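Local coordinates for S-adenosyl-L-methionine-dependent 2-deoxy-scyllo-inosamine dehydrogenase (Bacillus circulans, PDB 4M7S), which catalyses the radical S-adenosyl-L-methionine-dependent two-electron oxidation of 2-deoxy-scyllo-inosamine to amino-dideoxy-scyllo-inosose in butirosin biosynthesis, using two [4Fe-4S] clusters, at residues A[174-179]-A[203-208]; A[198-201]-A[207-210]. All coordinates share one frame; numbering follows the deposited sequence.

Both interactions dock the short helix 205-209 on the same sheet, and their centres lie about 5 Å apart. In interaction 1 I205, in the first turn, reaches strand 175-178; in interaction 2 I208, one turn on, meets the backbone of G198 to I200 at the sheet's edge. The two contacts join into one apolar layer: I200 CG2 lies 3.8 Å from I205 CB, and I200 CD1 is 3.9 Å from V178 CG1. W209 packs on strand 175-178 as well, touching A176. Neither contact lines a cluster: the side chain of A176 is about 9 Å from that of C187, in the pocket of the second cluster, and interaction 2 lies away from the cluster sites.

Interaction 1 of 2, residues A[174-179]-A[203-208]; sequences NLAVVT and QHISDI
I205 reaches from the helix to strand 175-178 with the end of its longer branch: CD1 lies 4.1 Å from V178 CG2 and 4.5 Å from A176 CB. The branch is nearly straight. CG1 is anti to the backbone N (chi1 -166°) and CD1 continues the extended line, which carries the terminal methyl to the strand while the backbones stay well apart, the CA atoms of A176 and I205 being 9.0 Å from each other. V178 meets it with the methyl next to its own backbone N, and the two side chains cross obliquely. A176, whose CB points at the helix, offers a single methyl beside the same CD1, and V177 between them turns its side chain away, as expected along an extended strand. Strand 175-178 lies inside the mixed sheet of this radical SAM enzyme: on one side it pairs with strand 7-10, the first of the parallel strands, and on the other it runs antiparallel to strand 183-185, in the region that carries the second cluster. I205 also touches I8 of strand 7-10, so its side chain spans two neighbouring strands. The start of the helix is fixed by H204 at the N-cap. Its ND1 accepts from S206 N at 2.9 Å, the donor sitting almost exactly in the imidazole plane and the N-H pointing nearly straight at the nitrogen (164°). NE2 of the same ring bonds to S50 OG, while I205 N bonds to Q47 OE1, which ties this first turn to helix 38-50.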
# COMPACT_ATOMS: atom_id res chain seq x y z
N ASN A 174 9.09 -0.71 -6.61
CA ASN A 174 8.44 0.59 -6.41
C ASN A 174 7.59 0.70 -5.15
O ASN A 174 7.27 1.80 -4.70
CB ASN A 174 7.55 0.92 -7.61
CG ASN A 174 8.35 1.21 -8.85
OD1 ASN A 174 9.21 2.09 -8.85
ND2 ASN A 174 8.07 0.47 -9.92
N LEU A 175 7.22 -0.44 -4.58
CA LEU A 175 6.17 -0.46 -3.57
C LEU A 175 6.63 -1.24 -2.35
O LEU A 175 7.16 -2.35 -2.48
CB LEU A 175 4.92 -1.11 -4.17
CG LEU A 175 3.55 -1.15 -3.47
CD1 LEU A 175 3.24 -2.55 -2.97
CD2 LEU A 175 3.44 -0.12 -2.35
N ALA A 176 6.44 -0.64 -1.18
CA ALA A 176 6.53 -1.37 0.08
C ALA A 176 5.15 -1.37 0.73
O ALA A 176 4.45 -0.35 0.71
CB ALA A 176 7.56 -0.71 1.01
N VAL A 177 4.77 -2.50 1.33
CA VAL A 177 3.55 -2.56 2.12
C VAL A 177 3.93 -2.77 3.57
O VAL A 177 4.80 -3.59 3.86
CB VAL A 177 2.64 -3.74 1.68
CG1 VAL A 177 1.41 -3.83 2.59
CG2 VAL A 177 2.21 -3.56 0.25
N VAL A 178 3.30 -2.03 4.48
CA VAL A 178 3.48 -2.23 5.92
C VAL A 178 2.13 -2.64 6.53
O VAL A 178 1.15 -1.90 6.43
CB VAL A 178 3.98 -0.93 6.58
CG1 VAL A 178 4.09 -1.10 8.11
CG2 VAL A 178 5.30 -0.48 5.98
N THR A 179 2.07 -3.82 7.15
CA THR A 179 0.83 -4.35 7.70
C THR A 179 0.58 -3.76 9.08
O THR A 179 1.43 -3.03 9.60
CB THR A 179 0.88 -5.88 7.83
OG1 THR A 179 1.81 -6.24 8.86
CG2 THR A 179 1.30 -6.52 6.49
N GLN A 203 13.33 -3.02 12.86
CA GLN A 203 14.38 -2.72 11.90
C GLN A 203 13.94 -1.57 11.01
O GLN A 203 12.76 -1.42 10.71
CB GLN A 203 14.67 -3.96 11.06
CG GLN A 203 15.82 -3.83 10.09
CD GLN A 203 16.26 -5.17 9.53
OE1 GLN A 203 15.44 -6.08 9.34
NE2 GLN A 203 17.55 -5.32 9.30
N HIS A 204 14.90 -0.75 10.59
CA HIS A 204 14.61 0.39 9.73
C HIS A 204 14.10 -0.06 8.37
O HIS A 204 14.63 -0.99 7.77
CB HIS A 204 15.85 1.27 9.57
CG HIS A 204 15.55 2.67 9.11
ND1 HIS A 204 15.11 2.96 7.84
CD2 HIS A 204 15.63 3.85 9.76
CE1 HIS A 204 14.93 4.26 7.72
NE2 HIS A 204 15.24 4.83 8.87
N ILE A 205 13.07 0.62 7.88
CA ILE A 205 12.46 0.20 6.64
C ILE A 205 13.42 0.33 5.46
O ILE A 205 13.28 -0.38 4.47
CB ILE A 205 11.15 0.94 6.35
CG1 ILE A 205 10.39 0.22 5.23
CG2 ILE A 205 11.43 2.42 6.05
CD1 ILE A 205 9.05 0.81 4.92
N SER A 206 14.41 1.21 5.58
CA SER A 206 15.39 1.33 4.52
C SER A 206 16.28 0.10 4.49
O SER A 206 16.69 -0.36 3.42
CB SER A 206 16.25 2.58 4.71
OG SER A 206 17.23 2.65 3.69
N ASP A 207 16.60 -0.42 5.67
CA ASP A 207 17.44 -1.61 5.79
C ASP A 207 16.69 -2.86 5.31
O ASP A 207 17.29 -3.78 4.78
CB ASP A 207 17.91 -1.80 7.23
CG ASP A 207 18.88 -0.72 7.67
OD1 ASP A 207 19.65 -0.23 6.82
OD2 ASP A 207 18.86 -0.37 8.86
N ILE A 208 15.38 -2.88 5.54
CA ILE A 208 14.55 -3.97 5.06
C ILE A 208 14.48 -3.91 3.54
O ILE A 208 14.71 -4.91 2.86
CB ILE A 208 13.13 -3.88 5.66
CG1 ILE A 208 13.19 -4.12 7.18
CG2 ILE A 208 12.19 -4.87 4.99
CD1 ILE A 208 11.90 -3.73 7.90

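Interaction 2 of 2, residues A[198-201]-A[207-210]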
# COMPACT_ATOMS: atom_id res chain seq x y z
N GLY A 198 10.62 -8.08 6.51
CA GLY A 198 11.10 -7.71 7.84
C GLY A 198 9.96 -7.03 8.56
O GLY A 198 8.81 -7.13 8.13
N ASN A 199 10.27 -6.35 9.66
CA ASN A 199 9.25 -5.68 10.45
C ASN A 199 9.82 -4.34 10.94
O ASN A 199 10.91 -4.31 11.52
CB ASN A 199 8.82 -6.57 11.63
CG ASN A 199 7.67 -5.97 12.44
OD1 ASN A 199 7.85 -4.96 13.13
ND2 ASN A 199 6.49 -6.59 12.35
N ILE A 200 9.10 -3.25 10.70
CA ILE A 200 9.59 -1.91 11.02
C ILE A 200 9.61 -1.61 12.52
O ILE A 200 10.20 -0.62 12.94
CB ILE A 200 8.78 -0.81 10.31
CG1 ILE A 200 7.31 -0.87 10.75
CG2 ILE A 200 8.91 -0.94 8.80
CD1 ILE A 200 6.60 0.42 10.62
N GLY A 201 8.96 -2.46 13.31
CA GLY A 201 9.06 -2.36 14.75
C GLY A 201 10.41 -2.89 15.24
O GLY A 201 10.78 -2.68 16.40
N ASP A 207 16.60 -0.42 5.67
CA ASP A 207 17.44 -1.61 5.79
C ASP A 207 16.69 -2.86 5.31
O ASP A 207 17.29 -3.78 4.78
CB ASP A 207 17.91 -1.80 7.23
CG ASP A 207 18.88 -0.72 7.67
OD1 ASP A 207 19.65 -0.23 6.82
OD2 ASP A 207 18.86 -0.37 8.86
N ILE A 208 15.38 -2.88 5.54
CA ILE A 208 14.55 -3.97 5.06
C ILE A 208 14.48 -3.91 3.54
O ILE A 208 14.71 -4.91 2.86
CB ILE A 208 13.13 -3.88 5.66
CG1 ILE A 208 13.19 -4.12 7.18
CG2 ILE A 208 12.19 -4.87 4.99
CD1 ILE A 208 11.90 -3.73 7.90
N TRP A 209 14.16 -2.73 3.02
CA TRP A 209 14.10 -2.48 1.59
C TRP A 209 15.38 -2.92 0.87
O TRP A 209 15.32 -3.43 -0.26
CB TRP A 209 13.84 -0.99 1.33
CG TRP A 209 13.70 -0.65 -0.13
CD1 TRP A 209 14.63 -0.03 -0.93
CD2 TRP A 209 12.57 -0.92 -0.96
NE1 TRP A 209 14.13 0.11 -2.20
CE2 TRP A 209 12.87 -0.44 -2.25
CE3 TRP A 209 11.34 -1.54 -0.74
CZ2 TRP A 209 11.98 -0.55 -3.31
CZ3 TRP A 209 10.45 -1.65 -1.79
CH2 TRP A 209 10.78 -1.16 -3.07
N HIS A 210 16.52 -2.75 1.52
CA HIS A 210 17.81 -3.08 0.91
C HIS A 210 18.43 -4.39 1.40
O HIS A 210 19.59 -4.66 1.11
CB HIS A 210 18.83 -1.95 1.12
CG HIS A 210 18.51 -0.70 0.37
ND1 HIS A 210 17.95 0.41 0.97
CD2 HIS A 210 18.66 -0.38 -0.94
CE1 HIS A 210 17.78 1.36 0.07
NE2 HIS A 210 18.20 0.90 -1.10
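I208 packs its two branches against the backbone of G198 to I200, where the short, weakly bonded edge strand 198-199 ends the antiparallel part of the sheet and helix 205-209 follows a few residues later. Contacts of methyl with backbone dominate. CG2 lies 3.9 Å from G198 N, and CD1 comes to 3.6 Å from N199 N and 3.7 Å from N199 C, so the two branches take successive parts of the chain. With CG1 beside its own backbone N and CG2 anti to it (chi1 -66°), both branches extend toward the strand. G198, which has no side chain, lets I208 come close: their CA atoms are 5.8 Å apart. The methyl-to-methyl contact is lighter: I200 CG2 meets I208 CD1 at 4.2 Å, the side chains crossing at about a right angle. The end of I200 leads away from the helix, and its side chain also touches L40 and L44 of helix 38-50. Polar bonds hold the N199 side chain and the turn that follows the strand. N199, turned away from the helix, gives ND2 to L181 O and N183 OD1, while its OD1 closes an Asx turn by accepting from G201 N at 2.7 Å, the donor tilted 22° from the carbonyl plane.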